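Local atomic coordinates of putative amino acid binding protein (Streptococcus mutans, PDB entry 4C0R), a protein that probably captures glutathione outside the cell, here in its oxidised disulfide form, and delivers it to the cystine ABC importer TcyBC for uptake. Residues A8-T13 / G66-S71; S53-L58 / Y193-Q198. All blocks are in the same frame, centred on the assembly; numbering follows the deposited sequence.

Contact 1: A8-T13 / G66-S71; sequences ATVGTT and GANNIS. With GDS (oxidized glutathione disulfide), chain C.
With its CG trans to the backbone N (chi1 -156°), N68 reaches across to V10, G11 and T13, while chi1 of T13 (-47°) sets OG1 beside its own backbone N, where it meets the N68 amide. The carboxamide spans the loop that follows T9. OD1 receives two backbone N-H groups: V10 N at 2.8 Å, from above the carbonyl plane, and G11 N at 3.2 Å, almost in line with the C=O. On the other branch, N68 ND2 donates to T13 OG1 (3.0 Å), which lies practically in the amide plane. Three bonds therefore fix the rotation of this amide. The T9 hydroxyl lies 2.7 Å from A67 O and near N68 OD1, and is hydrogen-bonded to the S17 hydroxyl. Behind this loop the segments run as parallel neighbours in the central sheet of a periplasmic-binding-protein fold, joined by A67 N to A8 O (3.1 Å). Segment 8-13 then becomes a loop, while 66-71 turns a corner at N68 and N69; such strand ends commonly line the ligand cleft. There T13 OG1 donates to O5 of the oxidised glutathione, and T12 OG1 to its O2. N69 ND2 gives a hydrogen bond to ligand O6 at 3.0 Å. The terminal amine N6 donates to N69 O and S71 OG, and S71 N meets the carboxylate oxygen OE8 at 2.9 Å with a nearly straight N-H (178°).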
loop_
_atom_site.group_PDB
_atom_site.type_symbol
_atom_site.label_atom_id
_atom_site.label_comp_id
_atom_site.label_asym_id
_atom_site.label_seq_id
_atom_site.Cartn_x
_atom_site.Cartn_y
_atom_site.Cartn_z
ATOM N N ALA A 8 -11.336 5.295 5.086
ATOM C CA ALA A 8 -11.637 4.401 3.956
ATOM C C ALA A 8 -10.435 3.550 3.572
ATOM O O ALA A 8 -9.301 4.025 3.554
ATOM C CB ALA A 8 -12.108 5.200 2.755
ATOM N N THR A 9 -10.704 2.251 3.329
ATOM C CA THR A 9 -9.676 1.324 2.970
ATOM C C THR A 9 -10.206 0.332 1.977
ATOM O O THR A 9 -11.408 0.210 1.867
ATOM C CB THR A 9 -9.139 0.627 4.237
ATOM O OG1 THR A 9 -7.978 -0.125 3.936
ATOM C CG2 THR A 9 -10.188 -0.279 4.843
ATOM N N VAL A 10 -9.341 -0.408 1.287
ATOM C CA VAL A 10 -9.837 -1.448 0.379
ATOM C C VAL A 10 -9.961 -2.763 1.139
ATOM O O VAL A 10 -10.913 -3.530 0.923
ATOM C CB VAL A 10 -8.940 -1.637 -0.845
ATOM C CG1 VAL A 10 -9.599 -2.567 -1.824
ATOM C CG2 VAL A 10 -8.654 -0.283 -1.542
ATOM N N GLY A 11 -9.017 -3.086 2.018
ATOM C CA GLY A 11 -9.139 -4.277 2.820
ATOM C C GLY A 11 -8.829 -5.562 2.068
ATOM O O GLY A 11 -9.195 -6.665 2.544
ATOM N N THR A 12 -8.066 -5.451 0.969
ATOM C CA THR A 12 -7.609 -6.613 0.215
ATOM C C THR A 12 -6.121 -6.654 -0.027
ATOM O O THR A 12 -5.638 -7.214 -1.035
ATOM C CB THR A 12 -8.319 -6.720 -1.133
ATOM O OG1 THR A 12 -8.006 -5.560 -1.904
ATOM C CG2 THR A 12 -9.860 -6.820 -0.887
ATOM N N THR A 13 -5.361 -6.066 0.889
ATOM C CA THR A 13 -3.924 -5.939 0.765
ATOM C C THR A 13 -3.213 -6.400 2.043
ATOM O O THR A 13 -2.697 -5.572 2.810
ATOM C CB THR A 13 -3.541 -4.491 0.384
ATOM O OG1 THR A 13 -4.388 -4.030 -0.700
ATOM C CG2 THR A 13 -2.098 -4.364 -0.037
ATOM N N GLY A 66 -7.730 8.122 4.280
ATOM C CA GLY A 66 -7.542 6.972 3.417
ATOM C C GLY A 66 -6.313 6.217 3.895
ATOM O O GLY A 66 -5.310 6.820 4.274
ATOM N N ALA A 67 -6.391 4.898 3.888
ATOM C CA ALA A 67 -5.273 4.057 4.354
ATOM C C ALA A 67 -5.355 2.738 3.663
ATOM O O ALA A 67 -6.353 2.047 3.794
ATOM C CB ALA A 67 -5.339 3.842 5.808
ATOM N N ASN A 68 -4.344 2.419 2.890
ATOM C CA ASN A 68 -4.208 1.134 2.223
ATOM C C ASN A 68 -2.828 1.057 1.541
ATOM O O ASN A 68 -2.733 1.045 0.323
ATOM C CB ASN A 68 -5.329 0.931 1.175
ATOM C CG ASN A 68 -5.593 -0.531 0.887
ATOM O OD1 ASN A 68 -6.587 -1.126 1.348
ATOM N ND2 ASN A 68 -4.689 -1.140 0.159
ATOM N N ASN A 69 -1.759 0.990 2.304
ATOM C CA ASN A 69 -0.397 0.865 1.716
ATOM C C ASN A 69 -0.161 1.980 0.662
ATOM O O ASN A 69 0.390 1.726 -0.412
ATOM C CB ASN A 69 -0.274 -0.512 1.091
ATOM C CG ASN A 69 1.091 -0.835 0.491
ATOM O OD1 ASN A 69 2.135 -0.581 1.083
ATOM N ND2 ASN A 69 1.064 -1.438 -0.688
ATOM N N ILE A 70 -0.566 3.200 1.000
ATOM C CA ILE A 70 -0.569 4.286 0.017
ATOM C C ILE A 70 0.733 5.041 -0.048
ATOM O O ILE A 70 1.201 5.556 0.945
ATOM C CB ILE A 70 -1.689 5.269 0.343
ATOM C CG1 ILE A 70 -3.051 4.586 0.208
ATOM C CG2 ILE A 70 -1.680 6.520 -0.552
ATOM C CD1 ILE A 70 -4.257 5.418 0.806
ATOM N N SER A 71 1.319 5.105 -1.236
ATOM C CA SER A 71 2.547 5.816 -1.498
ATOM C C SER A 71 2.314 7.319 -1.691
ATOM O O SER A 71 1.221 7.751 -2.001
ATOM C CB SER A 71 3.146 5.324 -2.837
ATOM O OG SER A 71 3.458 3.954 -2.796
HETATM C CD1 GDS C . -9.538 -2.824 -7.476
HETATM N N2 GDS C . -8.668 -3.992 -7.286
HETATM C CA2 GDS C . -8.534 -4.433 -5.946
HETATM C C2 GDS C . -9.555 -5.355 -5.379
HETATM O O2 GDS C . -9.734 -5.427 -4.145
HETATM C CB2 GDS C . -7.447 -4.017 -5.030
HETATM S SG2 GDS C . -6.184 -3.048 -5.826
HETATM N N3 GDS C . -10.324 -6.153 -6.311
HETATM C CA3 GDS C . -11.402 -7.006 -5.812
HETATM C C3 GDS C . -12.668 -6.246 -6.202
HETATM O OE3 GDS C . -13.711 -6.864 -6.582
HETATM O OE4 GDS C . -12.724 -4.982 -6.175
HETATM N N4 GDS C . -2.997 -2.974 -5.223
HETATM C CA4 GDS C . -2.680 -4.140 -6.013
HETATM C C4 GDS C . -2.186 -3.736 -7.358
HETATM O OE5 GDS C . -1.701 -2.582 -7.566
HETATM O OE6 GDS C . -2.214 -4.618 -8.261
HETATM C C5 GDS C . -3.570 -3.162 -3.928
HETATM O O5 GDS C . -3.744 -4.300 -3.493
HETATM C CA5 GDS C . -3.978 -1.920 -3.274
HETATM N N5 GDS C . -3.186 -0.771 -3.437
HETATM C CB5 GDS C . -5.458 -1.736 -3.193
HETATM S SG5 GDS C . -6.083 -1.279 -4.833
HETATM C CA6 GDS C . 0.870 1.547 -4.130
HETATM C C6 GDS C . 0.139 2.863 -4.345
HETATM O OE7 GDS C . -0.479 3.039 -5.430
HETATM O OE8 GDS C . 0.134 3.750 -3.458
HETATM N N6 GDS C . 1.688 1.692 -2.912
HETATM C CB6 GDS C . -0.082 0.410 -4.035
HETATM C CG6 GDS C . -1.269 0.806 -3.129
HETATM C CD6 GDS C . -1.994 -0.474 -2.774
HETATM O O6 GDS C . -1.634 -1.289 -1.912
#

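Contact 2: S53-L58 / Y193-Q198; sequences SIFSGL and YFIFAQ
I195 and L58 meet through their CD1 methyls at 3.5 Å, closer than carbons usually pack, and this pair marks the tight part of the contact. L58 points from the helix toward the strand, and I195 points back toward the helix; the two side chains cross at about a right angle. The rarer first torsion of I195 (chi1 59°) puts CG1 between the backbone N and carbonyl carbon, from where CD1 also reaches F55 CE1 at 3.7 Å. F55 starts off to one side, but its ring swings in, and I195 approaches it obliquely. The second methyl of L58, CD2, lies over the strand's backbone, 3.7 Å from A197 N. On the far side of the strand F196 turns away and packs on helix 201-216, so the sheet is covered by helices on both faces, an alpha/beta layering found in solute-binding proteins. Segment axes 10.0 Å apart and inclined at 41° agree with a helix laid across a sheet face. Toward A197 the methyl packing is looser, CB lying 4.3 Å from L58 CD2 though 3.5 Å from L58 O; a water bridges the backbones, donating to L58 O (2.8 Å) and accepting from Q198 N, where Q198 is solvent-exposed. Since the direct contacts between side chains are apolar, helix and strand are matched by shape, with directional polar bonding supplied by the water at the edge.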
loop_
_atom_site.group_PDB
_atom_site.type_symbol
_atom_site.label_atom_id
_atom_site.label_comp_id
_atom_site.label_asym_id
_atom_site.label_seq_id
_atom_site.Cartn_x
_atom_site.Cartn_y
_atom_site.Cartn_z
ATOM N N SER A 53 -12.890 4.648 -5.005
ATOM C CA SER A 53 -13.834 5.352 -4.137
ATOM C C SER A 53 -13.143 5.971 -2.919
ATOM O O SER A 53 -13.639 6.943 -2.357
ATOM C CB SER A 53 -14.949 4.427 -3.649
ATOM O OG SER A 53 -15.757 4.045 -4.742
ATOM N N ILE A 54 -11.991 5.450 -2.512
ATOM C CA ILE A 54 -11.240 6.101 -1.436
ATOM C C ILE A 54 -10.987 7.519 -1.856
ATOM O O ILE A 54 -11.242 8.469 -1.119
ATOM C CB ILE A 54 -9.915 5.393 -1.144
ATOM C CG1 ILE A 54 -10.152 4.028 -0.527
ATOM C CG2 ILE A 54 -9.062 6.274 -0.208
ATOM C CD1 ILE A 54 -8.893 3.221 -0.333
ATOM N N PHE A 55 -10.461 7.659 -3.069
ATOM C CA PHE A 55 -10.048 8.962 -3.540
ATOM C C PHE A 55 -11.260 9.836 -3.865
ATOM O O PHE A 55 -11.240 10.991 -3.519
ATOM C CB PHE A 55 -9.093 8.788 -4.729
ATOM C CG PHE A 55 -7.862 8.050 -4.361
ATOM C CD1 PHE A 55 -6.787 8.711 -3.798
ATOM C CD2 PHE A 55 -7.803 6.672 -4.508
ATOM C CE1 PHE A 55 -5.648 8.002 -3.417
ATOM C CE2 PHE A 55 -6.662 5.954 -4.116
ATOM C CZ PHE A 55 -5.591 6.640 -3.581
ATOM N N SER A 56 -12.277 9.286 -4.488
ATOM C CA SER A 56 -13.418 10.168 -4.824
ATOM C C SER A 56 -14.174 10.577 -3.556
ATOM O O SER A 56 -14.714 11.681 -3.451
ATOM C CB SER A 56 -14.331 9.516 -5.858
ATOM O OG SER A 56 -14.902 8.330 -5.378
ATOM N N GLY A 57 -14.182 9.716 -2.556
ATOM C CA GLY A 57 -14.801 10.047 -1.285
ATOM C C GLY A 57 -14.024 11.052 -0.475
ATOM O O GLY A 57 -14.598 11.888 0.226
ATOM N N LEU A 58 -12.696 11.005 -0.574
ATOM C CA LEU A 58 -11.900 12.029 0.049
ATOM C C LEU A 58 -12.129 13.372 -0.668
ATOM O O LEU A 58 -12.150 14.421 -0.024
ATOM C CB LEU A 58 -10.406 11.690 0.016
ATOM C CG LEU A 58 -9.951 10.525 0.900
ATOM C CD1 LEU A 58 -8.520 10.161 0.502
ATOM C CD2 LEU A 58 -10.052 10.886 2.389
ATOM N N TYR A 193 1.756 5.922 3.818
ATOM C CA TYR A 193 1.222 7.035 4.600
ATOM C C TYR A 193 -0.266 6.925 4.771
ATOM O O TYR A 193 -0.902 6.242 3.946
ATOM C CB TYR A 193 1.359 8.317 3.755
ATOM C CG TYR A 193 2.758 8.700 3.368
ATOM C CD1 TYR A 193 3.391 8.166 2.239
ATOM C CD2 TYR A 193 3.447 9.593 4.144
ATOM C CE1 TYR A 193 4.699 8.541 1.893
ATOM C CE2 TYR A 193 4.758 9.947 3.838
ATOM C CZ TYR A 193 5.364 9.460 2.707
ATOM O OH TYR A 193 6.657 9.851 2.412
ATOM N N PHE A 194 -0.816 7.646 5.722
ATOM C CA PHE A 194 -2.236 7.986 5.710
ATOM C C PHE A 194 -2.411 9.202 4.831
ATOM O O PHE A 194 -1.538 10.077 4.792
ATOM C CB PHE A 194 -2.731 8.352 7.095
ATOM C CG PHE A 194 -2.727 7.193 8.066
ATOM C CD1 PHE A 194 -3.619 6.141 7.912
ATOM C CD2 PHE A 194 -1.832 7.157 9.128
ATOM C CE1 PHE A 194 -3.625 5.081 8.808
ATOM C CE2 PHE A 194 -1.854 6.084 10.038
ATOM C CZ PHE A 194 -2.748 5.076 9.869
ATOM N N ILE A 195 -3.547 9.301 4.140
ATOM C CA ILE A 195 -3.895 10.515 3.460
ATOM C C ILE A 195 -5.210 11.061 4.000
ATOM O O ILE A 195 -5.974 10.352 4.640
ATOM C CB ILE A 195 -3.978 10.343 1.932
ATOM C CG1 ILE A 195 -5.008 9.281 1.543
ATOM C CG2 ILE A 195 -2.623 10.054 1.308
ATOM C CD1 ILE A 195 -5.233 9.197 0.009
ATOM N N PHE A 196 -5.440 12.356 3.762
ATOM C CA PHE A 196 -6.628 12.987 4.318
ATOM C C PHE A 196 -7.288 13.884 3.287
ATOM O O PHE A 196 -6.629 14.436 2.407
ATOM C CB PHE A 196 -6.320 13.887 5.524
ATOM C CG PHE A 196 -5.509 13.215 6.595
ATOM C CD1 PHE A 196 -4.142 13.121 6.488
ATOM C CD2 PHE A 196 -6.123 12.707 7.705
ATOM C CE1 PHE A 196 -3.374 12.508 7.484
ATOM C CE2 PHE A 196 -5.379 12.087 8.698
ATOM C CZ PHE A 196 -3.989 11.994 8.584
ATOM N N ALA A 197 -8.575 14.097 3.491
ATOM C CA ALA A 197 -9.301 15.103 2.714
ATOM C C ALA A 197 -8.611 16.429 2.979
ATOM O O ALA A 197 -8.050 16.683 4.050
ATOM C CB ALA A 197 -10.775 15.107 3.124
ATOM N N GLN A 198 -8.603 17.290 1.952
ATOM C CA GLN A 198 -7.753 18.455 2.001
ATOM C C GLN A 198 -8.115 19.452 3.092
ATOM O O GLN A 198 -7.229 20.189 3.578
ATOM C CB GLN A 198 -7.732 19.105 0.601
ATOM C CG GLN A 198 -6.485 19.909 0.374
ATOM C CD GLN A 198 -6.396 20.408 -1.049
ATOM O OE1 GLN A 198 -7.407 20.808 -1.640
ATOM N NE2 GLN A 198 -5.193 20.416 -1.593
HETATM O O HOH W 1 -10.450 16.580 -0.196
#

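How the contacts relate
From the N terminus, strand 3-9 leads into the 8-13 segment, and contact 1 closes a loop of 52 residues when the chain returns as strand 65-71. Helix 51-59 lies within that loop, immediately before the returning strand. Its partner comes much later: contact 2 closes over 134 residues, reaching strand 191-196. The segments alternate along the sequence, so the two closures cross and do not nest. They also touch directly, since strands 65-71 and 191-196 are antiparallel neighbours, with G66 N 2.9 Å from I195 O, and V10 packs on I54. Together they tie the covering helix and central sheet to the ligand-binding loops.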